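Local structure of N-acetylgalactosaminyltransferase 7 (Homo sapiens, 6IWR) at residues Lys470-Gly475 / Ile513-Gln518; Tyr421-Glu426 / Pro466-Asn471; Phe60-Pro65 / Asp143-Thr148. The protein is a glycosyltransferase of the polypeptide GalNAc-transferase family, built from a GT-A type domain and a ricin-type beta-trefoil lectin domain. One frame throughout, in Å; residues are numbered along the deposited sequence.

Interaction 1: residues Lys470-Gly475 / Ile513-Gln518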
ATOM      1  N   LYS A 470      12.912  -9.374  26.881  1.00 30.75           N
ATOM      2  CA  LYS A 470      14.191  -8.756  26.563  1.00 30.20           C
ATOM      3  C   LYS A 470      14.693  -9.283  25.231  1.00 33.70           C
ATOM      4  O   LYS A 470      14.256 -10.349  24.788  1.00 34.76           O
ATOM      5  CB  LYS A 470      15.212  -9.046  27.655  1.00 38.94           C
ATOM      6  CG  LYS A 470      14.942  -8.330  28.955  1.00 54.38           C
ATOM      7  CD  LYS A 470      15.591  -9.041  30.143  1.00 62.00           C
ATOM      8  CE  LYS A 470      14.529  -9.783  30.950  1.00 72.39           C
ATOM      9  NZ  LYS A 470      14.942 -10.043  32.362  1.00 69.60           N
ATOM     10  N   ASN A 471      15.591  -8.558  24.571  1.00 32.47           N
ATOM     11  CA  ASN A 471      16.176  -9.050  23.328  1.00 34.21           C
ATOM     12  C   ASN A 471      17.413  -9.888  23.620  1.00 31.39           C
ATOM     13  O   ASN A 471      18.170  -9.585  24.540  1.00 36.85           O
ATOM     14  CB  ASN A 471      16.559  -7.894  22.405  1.00 33.68           C
ATOM     15  CG  ASN A 471      15.362  -7.226  21.791  1.00 40.52           C
ATOM     16  OD1 ASN A 471      14.376  -7.889  21.443  1.00 45.62           O
ATOM     17  ND2 ASN A 471      15.423  -5.901  21.659  1.00 38.45           N
ATOM     18  N   VAL A 472      17.610 -10.948  22.841  1.00 31.08           N
ATOM     19  CA  VAL A 472      18.921 -11.594  22.817  1.00 32.48           C
ATOM     20  C   VAL A 472      19.893 -10.779  21.976  1.00 33.53           C
ATOM     21  O   VAL A 472      21.012 -10.478  22.408  1.00 36.50           O
ATOM     22  CB  VAL A 472      18.830 -13.043  22.299  1.00 31.50           C
ATOM     23  CG1 VAL A 472      20.230 -13.642  22.234  1.00 23.88           C
ATOM     24  CG2 VAL A 472      17.948 -13.883  23.192  1.00 27.27           C
ATOM     25  N   ASP A 473      19.473 -10.397  20.774  1.00 32.56           N
ATOM     26  CA  ASP A 473      20.299  -9.648  19.844  1.00 30.35           C
ATOM     27  C   ASP A 473      19.364  -8.917  18.883  1.00 32.15           C
ATOM     28  O   ASP A 473      18.172  -9.231  18.785  1.00 28.14           O
ATOM     29  CB  ASP A 473      21.263 -10.595  19.121  1.00 29.36           C
ATOM     30  CG  ASP A 473      22.538  -9.916  18.669  1.00 33.66           C
ATOM     31  OD1 ASP A 473      22.521  -8.701  18.424  1.00 28.97           O
ATOM     32  OD2 ASP A 473      23.565 -10.621  18.530  1.00 43.13           O
ATOM     33  N   TRP A 474      19.903  -7.913  18.192  1.00 28.97           N
ATOM     34  CA  TRP A 474      19.113  -7.167  17.223  1.00 30.04           C
ATOM     35  C   TRP A 474      20.051  -6.622  16.156  1.00 30.18           C
ATOM     36  O   TRP A 474      21.255  -6.478  16.376  1.00 29.76           O
ATOM     37  CB  TRP A 474      18.319  -6.027  17.884  1.00 31.52           C
ATOM     38  CG  TRP A 474      19.198  -4.985  18.513  1.00 27.07           C
ATOM     39  CD1 TRP A 474      19.752  -5.012  19.762  1.00 30.12           C
ATOM     40  CD2 TRP A 474      19.649  -3.779  17.906  1.00 28.79           C
ATOM     41  NE1 TRP A 474      20.512  -3.892  19.977  1.00 28.49           N
ATOM     42  CE2 TRP A 474      20.471  -3.117  18.848  1.00 29.39           C
ATOM     43  CE3 TRP A 474      19.441  -3.188  16.654  1.00 31.13           C
ATOM     44  CZ2 TRP A 474      21.082  -1.888  18.575  1.00 28.86           C
ATOM     45  CZ3 TRP A 474      20.048  -1.960  16.385  1.00 31.08           C
ATOM     46  CH2 TRP A 474      20.852  -1.323  17.346  1.00 33.60           C
ATOM     47  N   GLY A 475      19.485  -6.317  14.996  1.00 27.55           N
ATOM     48  CA  GLY A 475      20.242  -5.670  13.943  1.00 28.36           C
ATOM     49  C   GLY A 475      19.882  -6.176  12.559  1.00 31.61           C
ATOM     50  O   GLY A 475      18.814  -6.778  12.361  1.00 25.93           O
ATOM     51  N   ILE A 513      15.766 -10.679  17.894  1.00 30.65           N
ATOM     52  CA  ILE A 513      15.409 -11.990  18.413  1.00 30.44           C
ATOM     53  C   ILE A 513      15.190 -11.882  19.914  1.00 31.39           C
ATOM     54  O   ILE A 513      16.020 -11.320  20.639  1.00 31.46           O
ATOM     55  CB  ILE A 513      16.469 -13.055  18.084  1.00 31.60           C
ATOM     56  CG1 ILE A 513      15.856 -14.443  18.251  1.00 32.76           C
ATOM     57  CG2 ILE A 513      17.619 -12.957  19.020  1.00 32.28           C
ATOM     58  CD1 ILE A 513      16.818 -15.521  17.996  1.00 39.66           C
ATOM     59  N   ASN A 514      14.081 -12.456  20.359  1.00 37.62           N
ATOM     60  CA  ASN A 514      13.576 -12.499  21.720  1.00 38.53           C
ATOM     61  C   ASN A 514      14.332 -13.486  22.588  1.00 36.12           C
ATOM     62  O   ASN A 514      14.854 -14.493  22.114  1.00 34.39           O
ATOM     63  CB  ASN A 514      12.130 -12.994  21.713  1.00 38.37           C
ATOM     64  CG  ASN A 514      11.193 -11.932  21.983  1.00 41.55           C
ATOM     65  OD1 ASN A 514      11.602 -10.847  22.407  1.00 54.02           O
ATOM     66  ND2 ASN A 514       9.908 -12.201  21.775  1.00 42.10           N
ATOM     67  N   GLU A 515      14.275 -13.243  23.897  1.00 36.50           N
ATOM     68  CA  GLU A 515      14.479 -14.338  24.838  1.00 33.94           C
ATOM     69  C   GLU A 515      13.361 -15.369  24.760  1.00 36.91           C
ATOM     70  O   GLU A 515      13.516 -16.474  25.290  1.00 37.04           O
ATOM     71  CB  GLU A 515      14.581 -13.832  26.269  1.00 38.12           C
ATOM     72  CG  GLU A 515      15.901 -13.174  26.616  1.00 44.32           C
ATOM     73  CD  GLU A 515      15.988 -12.832  28.094  1.00 52.25           C
ATOM     74  OE1 GLU A 515      14.950 -12.952  28.790  1.00 51.43           O
ATOM     75  OE2 GLU A 515      17.089 -12.465  28.559  1.00 54.15           O
ATOM     76  N   ALA A 516      12.232 -15.035  24.131  1.00 37.58           N
ATOM     77  CA  ALA A 516      11.160 -15.997  23.917  1.00 34.68           C
ATOM     78  C   ALA A 516      11.318 -16.751  22.607  1.00 39.27           C
ATOM     79  O   ALA A 516      10.415 -17.498  22.210  1.00 38.01           O
ATOM     80  CB  ALA A 516       9.800 -15.306  23.959  1.00 31.11           C
ATOM     81  N   ASN A 517      12.444 -16.576  21.924  1.00 42.06           N
ATOM     82  CA  ASN A 517      12.684 -17.267  20.675  1.00 35.28           C
ATOM     83  C   ASN A 517      11.822 -16.708  19.541  1.00 36.84           C
ATOM     84  O   ASN A 517      11.488 -17.422  18.594  1.00 32.58           O
ATOM     85  CB  ASN A 517      12.459 -18.768  20.862  1.00 35.72           C
ATOM     86  CG  ASN A 517      13.448 -19.379  21.846  1.00 36.46           C
ATOM     87  OD1 ASN A 517      14.647 -19.360  21.604  1.00 43.45           O
ATOM     88  ND2 ASN A 517      12.954 -19.932  22.943  1.00 30.01           N
ATOM     89  N   GLN A 518      11.450 -15.429  19.606  1.00 35.51           N
ATOM     90  CA  GLN A 518      10.704 -14.808  18.522  1.00 32.45           C
ATOM     91  C   GLN A 518      11.647 -13.959  17.677  1.00 32.64           C
ATOM     92  O   GLN A 518      12.437 -13.179  18.215  1.00 32.25           O
ATOM     93  CB  GLN A 518       9.540 -13.971  19.060  1.00 35.75           C
ATOM     94  CG  GLN A 518       8.614 -14.717  20.041  1.00 35.55           C
ATOM     95  CD  GLN A 518       7.416 -13.873  20.515  1.00 41.99           C
ATOM     96  OE1 GLN A 518       7.579 -12.825  21.153  1.00 37.65           O
ATOM     97  NE2 GLN A 518       6.205 -14.341  20.202  1.00 45.48           N
TER
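Val472 and Asp473 both face Ile513 across an antiparallel strand pair, a classic beta bulge that shifts the register by one residue after the bridge between Asn471 and Asn514. Val472 N donates to Ile513 O (2.7 Å), and Ile513 N returns the bond to Asp473 O (2.9 Å). A third backbone bond, from Glu515 N to Lys470 O (3.0 Å), extends the pairing into the type I turn of Asn514 to Asn517. Because the bulge turns Val472 toward the other strand, its side chain lies alongside that of Ile513, both pointing the same way, with Val472 CB 3.5 Å from Ile513 CG2. Ile513 has CG1 anti to its backbone N (chi1 -162°), which leaves CG2 on the side of the bulge. The Lys470 and Glu515 side chains cross at a slant: the aliphatic carbons of Lys470 pass the Glu515 carboxylate, CE lying 3.9 Å from OE1. Lys470 NZ and Glu515 OE1 remain 4.6 Å apart, near but not paired. Strand 471-474 is an outermost strand, within this chain, of an antiparallel sheet of the beta-trefoil, with 511-514 next to it, while Tyr550 of strand 548-551 packs on Asp473 and Ile513.

Interaction 2: residues Tyr421-Glu426 / Pro466-Asn471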
ATOM      1  N   TYR A 421      13.040  -0.113  24.983  1.00 34.41           N
ATOM      2  CA  TYR A 421      14.275  -0.460  24.287  1.00 33.74           C
ATOM      3  C   TYR A 421      14.283  -1.896  23.754  1.00 32.42           C
ATOM      4  O   TYR A 421      14.912  -2.152  22.718  1.00 36.78           O
ATOM      5  CB  TYR A 421      15.453  -0.201  25.217  1.00 29.17           C
ATOM      6  CG  TYR A 421      15.724   1.269  25.435  1.00 28.47           C
ATOM      7  CD1 TYR A 421      15.619   2.173  24.380  1.00 31.16           C
ATOM      8  CD2 TYR A 421      16.089   1.755  26.685  1.00 26.82           C
ATOM      9  CE1 TYR A 421      15.861   3.516  24.555  1.00 29.73           C
ATOM     10  CE2 TYR A 421      16.333   3.110  26.879  1.00 31.50           C
ATOM     11  CZ  TYR A 421      16.222   3.980  25.803  1.00 32.91           C
ATOM     12  OH  TYR A 421      16.465   5.324  25.980  1.00 40.07           O
ATOM     13  N   ALA A 422      13.595  -2.831  24.424  1.00 28.52           N
ATOM     14  CA  ALA A 422      13.359  -4.150  23.842  1.00 29.58           C
ATOM     15  C   ALA A 422      12.490  -4.069  22.590  1.00 33.50           C
ATOM     16  O   ALA A 422      12.719  -4.817  21.630  1.00 33.58           O
ATOM     17  CB  ALA A 422      12.703  -5.083  24.861  1.00 20.94           C
ATOM     18  N   SER A 423      11.497  -3.170  22.578  1.00 30.67           N
ATOM     19  CA  SER A 423      10.677  -3.010  21.383  1.00 31.96           C
ATOM     20  C   SER A 423      11.434  -2.296  20.279  1.00 31.19           C
ATOM     21  O   SER A 423      11.286  -2.654  19.111  1.00 35.68           O
ATOM     22  CB  SER A 423       9.394  -2.251  21.712  1.00 32.18           C
ATOM     23  OG  SER A 423       8.687  -2.882  22.757  1.00 29.65           O
ATOM     24  N   ARG A 424      12.245  -1.298  20.620  1.00 31.05           N
ATOM     25  CA  ARG A 424      12.970  -0.496  19.633  1.00 34.06           C
ATOM     26  C   ARG A 424      14.428  -0.400  20.058  1.00 36.06           C
ATOM     27  O   ARG A 424      14.903   0.657  20.496  1.00 32.17           O
ATOM     28  CB  ARG A 424      12.331   0.892  19.480  1.00 30.39           C
ATOM     29  CG  ARG A 424      10.825   0.814  19.350  1.00 34.97           C
ATOM     30  CD  ARG A 424      10.165   2.175  19.166  1.00 47.99           C
ATOM     31  NE  ARG A 424      10.184   2.533  17.752  1.00 61.07           N
ATOM     32  CZ  ARG A 424       9.116   2.912  17.063  1.00 58.88           C
ATOM     33  NH1 ARG A 424       7.930   3.026  17.673  1.00 45.10           N
ATOM     34  NH2 ARG A 424       9.254   3.198  15.773  1.00 67.86           N
ATOM     35  N   PRO A 425      15.184  -1.496  19.938  1.00 36.60           N
ATOM     36  CA  PRO A 425      16.602  -1.411  20.310  1.00 35.23           C
ATOM     37  C   PRO A 425      17.327  -0.411  19.464  1.00 37.66           C
ATOM     38  O   PRO A 425      18.286   0.192  19.953  1.00 37.09           O
ATOM     39  CB  PRO A 425      17.133  -2.829  20.074  1.00 39.98           C
ATOM     40  CG  PRO A 425      15.988  -3.582  19.477  1.00 39.00           C
ATOM     41  CD  PRO A 425      14.924  -2.656  19.073  1.00 35.71           C
ATOM     42  N   GLU A 426      16.842  -0.167  18.235  1.00 35.13           N
ATOM     43  CA  GLU A 426      17.534   0.736  17.323  1.00 34.77           C
ATOM     44  C   GLU A 426      17.620   2.146  17.889  1.00 37.32           C
ATOM     45  O   GLU A 426      18.383   2.975  17.386  1.00 46.79           O
ATOM     46  CB  GLU A 426      16.851   0.730  15.936  1.00 31.19           C
ATOM     47  CG  GLU A 426      15.511   1.442  15.791  1.00 29.45           C
ATOM     48  CD  GLU A 426      14.288   0.528  15.968  1.00 46.87           C
ATOM     49  OE1 GLU A 426      14.466  -0.678  16.265  1.00 45.10           O
ATOM     50  OE2 GLU A 426      13.125   1.017  15.819  1.00 59.95           O
ATOM     51  N   PRO A 466       1.039  -6.920  26.235  1.00 37.99           N
ATOM     52  CA  PRO A 466       1.908  -7.472  27.291  1.00 26.71           C
ATOM     53  C   PRO A 466       3.315  -6.896  27.243  1.00 29.18           C
ATOM     54  O   PRO A 466       3.801  -6.457  26.200  1.00 31.71           O
ATOM     55  CB  PRO A 466       1.929  -8.973  26.988  1.00 27.98           C
ATOM     56  CG  PRO A 466       0.722  -9.224  26.116  1.00 28.15           C
ATOM     57  CD  PRO A 466       0.420  -7.955  25.387  1.00 29.47           C
ATOM     58  N   LEU A 467       3.975  -6.907  28.391  1.00 27.65           N
ATOM     59  CA  LEU A 467       5.370  -6.494  28.448  1.00 26.33           C
ATOM     60  C   LEU A 467       6.205  -7.389  27.534  1.00 31.89           C
ATOM     61  O   LEU A 467       6.037  -8.613  27.564  1.00 31.69           O
ATOM     62  CB  LEU A 467       5.889  -6.584  29.874  1.00 28.44           C
ATOM     63  CG  LEU A 467       5.739  -5.358  30.786  1.00 36.05           C
ATOM     64  CD1 LEU A 467       4.751  -4.350  30.175  1.00 31.92           C
ATOM     65  CD2 LEU A 467       5.367  -5.742  32.228  1.00 20.87           C
ATOM     66  N   PRO A 468       7.105  -6.839  26.720  1.00 32.68           N
ATOM     67  CA  PRO A 468       7.822  -7.680  25.756  1.00 28.21           C
ATOM     68  C   PRO A 468       9.022  -8.331  26.405  1.00 28.95           C
ATOM     69  O   PRO A 468       9.614  -7.748  27.322  1.00 27.09           O
ATOM     70  CB  PRO A 468       8.259  -6.680  24.683  1.00 29.81           C
ATOM     71  CG  PRO A 468       8.587  -5.447  25.492  1.00 29.53           C
ATOM     72  CD  PRO A 468       7.499  -5.419  26.581  1.00 32.05           C
ATOM     73  N   PRO A 469       9.409  -9.530  25.964  1.00 31.79           N
ATOM     74  CA  PRO A 469      10.656 -10.127  26.455  1.00 29.67           C
ATOM     75  C   PRO A 469      11.871  -9.301  26.054  1.00 29.80           C
ATOM     76  O   PRO A 469      11.874  -8.620  25.028  1.00 30.37           O
ATOM     77  CB  PRO A 469      10.678 -11.507  25.783  1.00 36.32           C
ATOM     78  CG  PRO A 469       9.268 -11.795  25.423  1.00 34.08           C
ATOM     79  CD  PRO A 469       8.640 -10.467  25.129  1.00 32.55           C
ATOM     80  N   LYS A 470      12.912  -9.374  26.881  1.00 30.75           N
ATOM     81  CA  LYS A 470      14.191  -8.756  26.563  1.00 30.20           C
ATOM     82  C   LYS A 470      14.693  -9.283  25.231  1.00 33.70           C
ATOM     83  O   LYS A 470      14.256 -10.349  24.788  1.00 34.76           O
ATOM     84  CB  LYS A 470      15.212  -9.046  27.655  1.00 38.94           C
ATOM     85  CG  LYS A 470      14.942  -8.330  28.955  1.00 54.38           C
ATOM     86  CD  LYS A 470      15.591  -9.041  30.143  1.00 62.00           C
ATOM     87  CE  LYS A 470      14.529  -9.783  30.950  1.00 72.39           C
ATOM     88  NZ  LYS A 470      14.942 -10.043  32.362  1.00 69.60           N
ATOM     89  N   ASN A 471      15.591  -8.558  24.571  1.00 32.47           N
ATOM     90  CA  ASN A 471      16.176  -9.050  23.328  1.00 34.21           C
ATOM     91  C   ASN A 471      17.413  -9.888  23.620  1.00 31.39           C
ATOM     92  O   ASN A 471      18.170  -9.585  24.540  1.00 36.85           O
ATOM     93  CB  ASN A 471      16.559  -7.894  22.405  1.00 33.68           C
ATOM     94  CG  ASN A 471      15.362  -7.226  21.791  1.00 40.52           C
ATOM     95  OD1 ASN A 471      14.376  -7.889  21.443  1.00 45.62           O
ATOM     96  ND2 ASN A 471      15.423  -5.901  21.659  1.00 38.45           N
TER
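The side-chain amide of Asn471 is the flat group between Ala422 and Pro425, which meet its ND2 from opposite sides of the amide plane. On one side, 24° out of that plane, is the carbonyl oxygen of Ala422; on the other is CG of the Pro425 ring, whose side chain crosses that of Asn471 at about a right angle. Here the C-terminal end of helix 417-423 meets the extended, polyproline II-like chain that leads into the beta-trefoil lectin domain. Arg424 is the first residue to leave helical angles; residues 466-470 are extended, with three prolines among them, and from Pro468 onward they pass the helix end. Asn471 CG stands anti to its carbonyl carbon (chi1 -72°), a torsion that carries the amide to the helix end, where ND2 donates to Ala422 O at 2.9 Å. The donor comes from the side of the carbonyl, with a C=O...N angle of 113°. Arg512 NE adds a weak second bond to the same oxygen, so a carbonyl of the final helical turn receives side-chain donors from two strands of the lectin domain.

The methyl of Ala422 points at the extended chain, 3.6 Å from Pro469 O, and its apolar partner is the Pro468 ring. Nearby, Ser423 is turned back on its own helix, where OG is hydrogen-bonded to Tyr419 O. That same OG also rests against the Pro468 ring, 3.8 Å from its CG, while CB of Ala422 lies 4.2 Å from this CG.

Interaction 3: residues Phe60-Pro65 / Asp143-Thr148; sequences FTYHDP and DENLLT
Phe60 offers one ring face to Leu147, and the two side chains run antiparallel alongside one another. Leu147 CD1 sits over the middle of the ring, 3.7 Å from the centroid of Phe60 and only 9° off the ring normal, a CH-pi contact. Tyr62 is used differently. Its CG is anti to the backbone N (chi1 -170°), which carries the ring in among Asp143, Asn145 and Leu146, with OH near Asp143 N. Asn145 lies at the ring edge, its CB 3.4 Å from Tyr62 CD1, with the amide turned just 22° from the ring plane. Asp143 touches the ring through CB, 3.6 Å from Tyr62 CE1, while its carboxylate stands nearly perpendicular to the ring. Leu146 crosses the far end of Tyr62 obliquely, bringing CD2 to 3.6 Å from Tyr62 CZ. At the outer margin the His63 ring presents its edge to Asp143, CD2 being 3.3 Å from OD2, again with the two planes almost at right angles.

The contact lays an early loop over the one leading into strand 149-155, part of the large mixed sheet in the GT-A-type region. Helix 251-260 lies against both: Ala256 and Ser259 touch Tyr62, and Val255 touches Leu147.

Polar links are thin. Asn145 ND2 to Thr61 O (2.8 Å) is weak because it is sharply bent, and Asp143 N to Tyr62 OH (3.3 Å) is weak as well. One water donates to Asp64 O and, weakly, to Asp143 OD1. The chemistry therefore suggests attachment mainly through aromatic and aliphatic packing, with only weak direct hydrogen bonds between the two segments.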
ATOM      1  N   PHE A  60     -11.397  29.107  42.180  1.00 46.60           N
ATOM      2  CA  PHE A  60     -12.736  29.012  41.616  1.00 46.68           C
ATOM      3  C   PHE A  60     -13.551  27.956  42.365  1.00 48.00           C
ATOM      4  O   PHE A  60     -13.090  26.825  42.550  1.00 49.77           O
ATOM      5  CB  PHE A  60     -12.560  28.612  40.142  1.00 40.83           C
ATOM      6  CG  PHE A  60     -13.560  29.179  39.204  1.00 40.27           C
ATOM      7  CD1 PHE A  60     -13.416  30.475  38.706  1.00 49.90           C
ATOM      8  CD2 PHE A  60     -14.626  28.410  38.774  1.00 37.53           C
ATOM      9  CE1 PHE A  60     -14.350  31.020  37.810  1.00 41.67           C
ATOM     10  CE2 PHE A  60     -15.548  28.930  37.885  1.00 47.57           C
ATOM     11  CZ  PHE A  60     -15.413  30.247  37.398  1.00 44.29           C
ATOM     12  N   THR A  61     -14.767  28.293  42.786  1.00 36.16           N
ATOM     13  CA  THR A  61     -15.680  27.279  43.315  1.00 39.06           C
ATOM     14  C   THR A  61     -16.624  26.826  42.203  1.00 40.69           C
ATOM     15  O   THR A  61     -17.288  27.661  41.589  1.00 47.41           O
ATOM     16  CB  THR A  61     -16.497  27.798  44.497  1.00 41.77           C
ATOM     17  OG1 THR A  61     -15.665  28.568  45.375  1.00 58.43           O
ATOM     18  CG2 THR A  61     -17.142  26.628  45.259  1.00 29.53           C
ATOM     19  N   TYR A  62     -16.705  25.514  41.953  1.00 39.18           N
ATOM     20  CA  TYR A  62     -17.614  24.997  40.934  1.00 34.56           C
ATOM     21  C   TYR A  62     -18.111  23.608  41.321  1.00 33.76           C
ATOM     22  O   TYR A  62     -17.359  22.794  41.849  1.00 40.99           O
ATOM     23  CB  TYR A  62     -16.941  24.983  39.550  1.00 28.60           C
ATOM     24  CG  TYR A  62     -17.887  24.697  38.400  1.00 34.89           C
ATOM     25  CD1 TYR A  62     -18.571  25.727  37.753  1.00 39.94           C
ATOM     26  CD2 TYR A  62     -18.097  23.396  37.951  1.00 35.18           C
ATOM     27  CE1 TYR A  62     -19.451  25.466  36.701  1.00 32.71           C
ATOM     28  CE2 TYR A  62     -18.972  23.126  36.882  1.00 35.97           C
ATOM     29  CZ  TYR A  62     -19.648  24.161  36.270  1.00 33.34           C
ATOM     30  OH  TYR A  62     -20.529  23.899  35.234  1.00 37.17           O
ATOM     31  N   HIS A  63     -19.384  23.345  41.065  1.00 35.30           N
ATOM     32  CA  HIS A  63     -20.049  22.115  41.473  1.00 38.31           C
ATOM     33  C   HIS A  63     -20.347  21.231  40.270  1.00 33.72           C
ATOM     34  O   HIS A  63     -20.809  21.712  39.232  1.00 33.12           O
ATOM     35  CB  HIS A  63     -21.361  22.416  42.192  1.00 44.92           C
ATOM     36  CG  HIS A  63     -21.234  23.452  43.260  1.00 49.16           C
ATOM     37  ND1 HIS A  63     -21.039  23.128  44.585  1.00 51.47           N
ATOM     38  CD2 HIS A  63     -21.269  24.804  43.202  1.00 53.01           C
ATOM     39  CE1 HIS A  63     -20.957  24.237  45.298  1.00 49.66           C
ATOM     40  NE2 HIS A  63     -21.098  25.268  44.484  1.00 52.54           N
ATOM     41  N   ASP A  64     -20.119  19.935  40.431  1.00 33.79           N
ATOM     42  CA  ASP A  64     -20.364  19.006  39.345  1.00 34.65           C
ATOM     43  C   ASP A  64     -21.812  19.100  38.890  1.00 34.19           C
ATOM     44  O   ASP A  64     -22.683  19.490  39.664  1.00 32.11           O
ATOM     45  CB  ASP A  64     -20.053  17.580  39.781  1.00 37.25           C
ATOM     46  CG  ASP A  64     -18.584  17.367  39.986  1.00 42.46           C
ATOM     47  OD1 ASP A  64     -17.808  18.040  39.261  1.00 43.18           O
ATOM     48  OD2 ASP A  64     -18.206  16.577  40.874  1.00 47.99           O
ATOM     49  N   PRO A  65     -22.096  18.753  37.638  1.00 32.13           N
ATOM     50  CA  PRO A  65     -23.478  18.814  37.160  1.00 29.66           C
ATOM     51  C   PRO A  65     -24.308  17.692  37.758  1.00 28.11           C
ATOM     52  O   PRO A  65     -23.819  16.820  38.470  1.00 36.47           O
ATOM     53  CB  PRO A  65     -23.337  18.675  35.638  1.00 32.25           C
ATOM     54  CG  PRO A  65     -22.067  17.927  35.459  1.00 24.36           C
ATOM     55  CD  PRO A  65     -21.160  18.400  36.554  1.00 27.44           C
ATOM     56  N   ASP A 143     -23.723  24.218  35.912  1.00 34.30           N
ATOM     57  CA  ASP A 143     -23.813  25.417  36.726  1.00 34.16           C
ATOM     58  C   ASP A 143     -23.774  26.774  36.037  1.00 39.86           C
ATOM     59  O   ASP A 143     -24.235  27.721  36.631  1.00 55.82           O
ATOM     60  CB  ASP A 143     -22.805  25.385  37.867  1.00 37.30           C
ATOM     61  CG  ASP A 143     -23.443  25.125  39.203  1.00 39.61           C
ATOM     62  OD1 ASP A 143     -24.656  24.918  39.256  1.00 37.06           O
ATOM     63  OD2 ASP A 143     -22.719  25.124  40.202  1.00 43.04           O
ATOM     64  N   GLU A 144     -23.183  26.903  34.858  1.00 27.82           N
ATOM     65  CA  GLU A 144     -23.128  28.195  34.126  1.00 37.49           C
ATOM     66  C   GLU A 144     -21.975  29.042  34.565  1.00 35.56           C
ATOM     67  O   GLU A 144     -21.686  30.056  33.998  1.00 37.52           O
ATOM     68  CB  GLU A 144     -24.390  29.043  34.289  1.00 31.28           C
ATOM     69  CG  GLU A 144     -25.647  28.465  33.705  1.00 33.84           C
ATOM     70  CD  GLU A 144     -26.790  28.438  34.681  1.00 38.21           C
ATOM     71  OE1 GLU A 144     -26.556  28.469  35.886  1.00 32.43           O
ATOM     72  OE2 GLU A 144     -27.941  28.374  34.237  1.00 39.44           O
ATOM     73  N   ASN A 145     -21.278  28.526  35.542  1.00 37.43           N
ATOM     74  CA  ASN A 145     -20.255  29.161  36.304  1.00 32.51           C
ATOM     75  C   ASN A 145     -18.896  28.793  35.700  1.00 36.86           C
ATOM     76  O   ASN A 145     -17.868  28.917  36.332  1.00 35.54           O
ATOM     77  CB  ASN A 145     -20.417  28.602  37.699  1.00 31.25           C
ATOM     78  CG  ASN A 145     -19.593  29.299  38.700  1.00 33.42           C
ATOM     79  OD1 ASN A 145     -19.321  30.467  38.576  1.00 45.07           O
ATOM     80  ND2 ASN A 145     -19.199  28.589  39.712  1.00 37.76           N
ATOM     81  N   LEU A 146     -18.926  28.310  34.468  1.00 31.69           N
ATOM     82  CA  LEU A 146     -17.794  27.756  33.764  1.00 29.85           C
ATOM     83  C   LEU A 146     -16.708  28.738  33.400  1.00 29.49           C
ATOM     84  O   LEU A 146     -16.942  29.922  33.296  1.00 35.93           O
ATOM     85  CB  LEU A 146     -18.284  27.111  32.481  1.00 35.17           C
ATOM     86  CG  LEU A 146     -19.413  26.103  32.574  1.00 37.19           C
ATOM     87  CD1 LEU A 146     -20.263  26.141  31.319  1.00 24.61           C
ATOM     88  CD2 LEU A 146     -18.841  24.723  32.800  1.00 27.01           C
ATOM     89  N   LEU A 147     -15.504  28.221  33.232  1.00 27.81           N
ATOM     90  CA  LEU A 147     -14.372  28.993  32.756  1.00 26.58           C
ATOM     91  C   LEU A 147     -14.562  29.393  31.308  1.00 28.50           C
ATOM     92  O   LEU A 147     -15.179  28.684  30.547  1.00 29.21           O
ATOM     93  CB  LEU A 147     -13.108  28.154  32.841  1.00 28.33           C
ATOM     94  CG  LEU A 147     -12.174  28.074  34.043  1.00 33.04           C
ATOM     95  CD1 LEU A 147     -12.596  28.930  35.205  1.00 28.62           C
ATOM     96  CD2 LEU A 147     -11.970  26.645  34.486  1.00 23.49           C
ATOM     97  N   THR A 148     -14.014  30.530  30.919  1.00 24.70           N
ATOM     98  CA  THR A 148     -13.965  30.907  29.510  1.00 25.69           C
ATOM     99  C   THR A 148     -12.854  30.135  28.782  1.00 27.73           C
ATOM    100  O   THR A 148     -12.000  29.505  29.403  1.00 32.83           O
ATOM    101  CB  THR A 148     -13.725  32.400  29.377  1.00 27.29           C
ATOM    102  OG1 THR A 148     -12.429  32.713  29.910  1.00 28.36           O
ATOM    103  CG2 THR A 148     -14.793  33.183  30.144  1.00 19.78           C
TER
HETATM  104  O   HOH W   1     -24.468  21.733  40.175  1.00 37.28           O

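Interaction 3 comes first along the chain and lies on the opposite side of the chain's centre from the other two, its centre about 53 Å from that of interaction 1 and about 45 Å from that of interaction 2. It fastens an early loop beside the entry to strand 149-155 of the large mixed sheet. Interactions 1 and 2 have their centres about 8 Å apart, share Lys470 and Asn471, and touch directly where Trp474 packs on Pro425. Together they form a continuous joint: 466-471 runs past the end of helix 417-423, then enters the trefoil sheet as strand 471-474. One connecting segment thus engages both the end of helix 417-423 and the lectin domain.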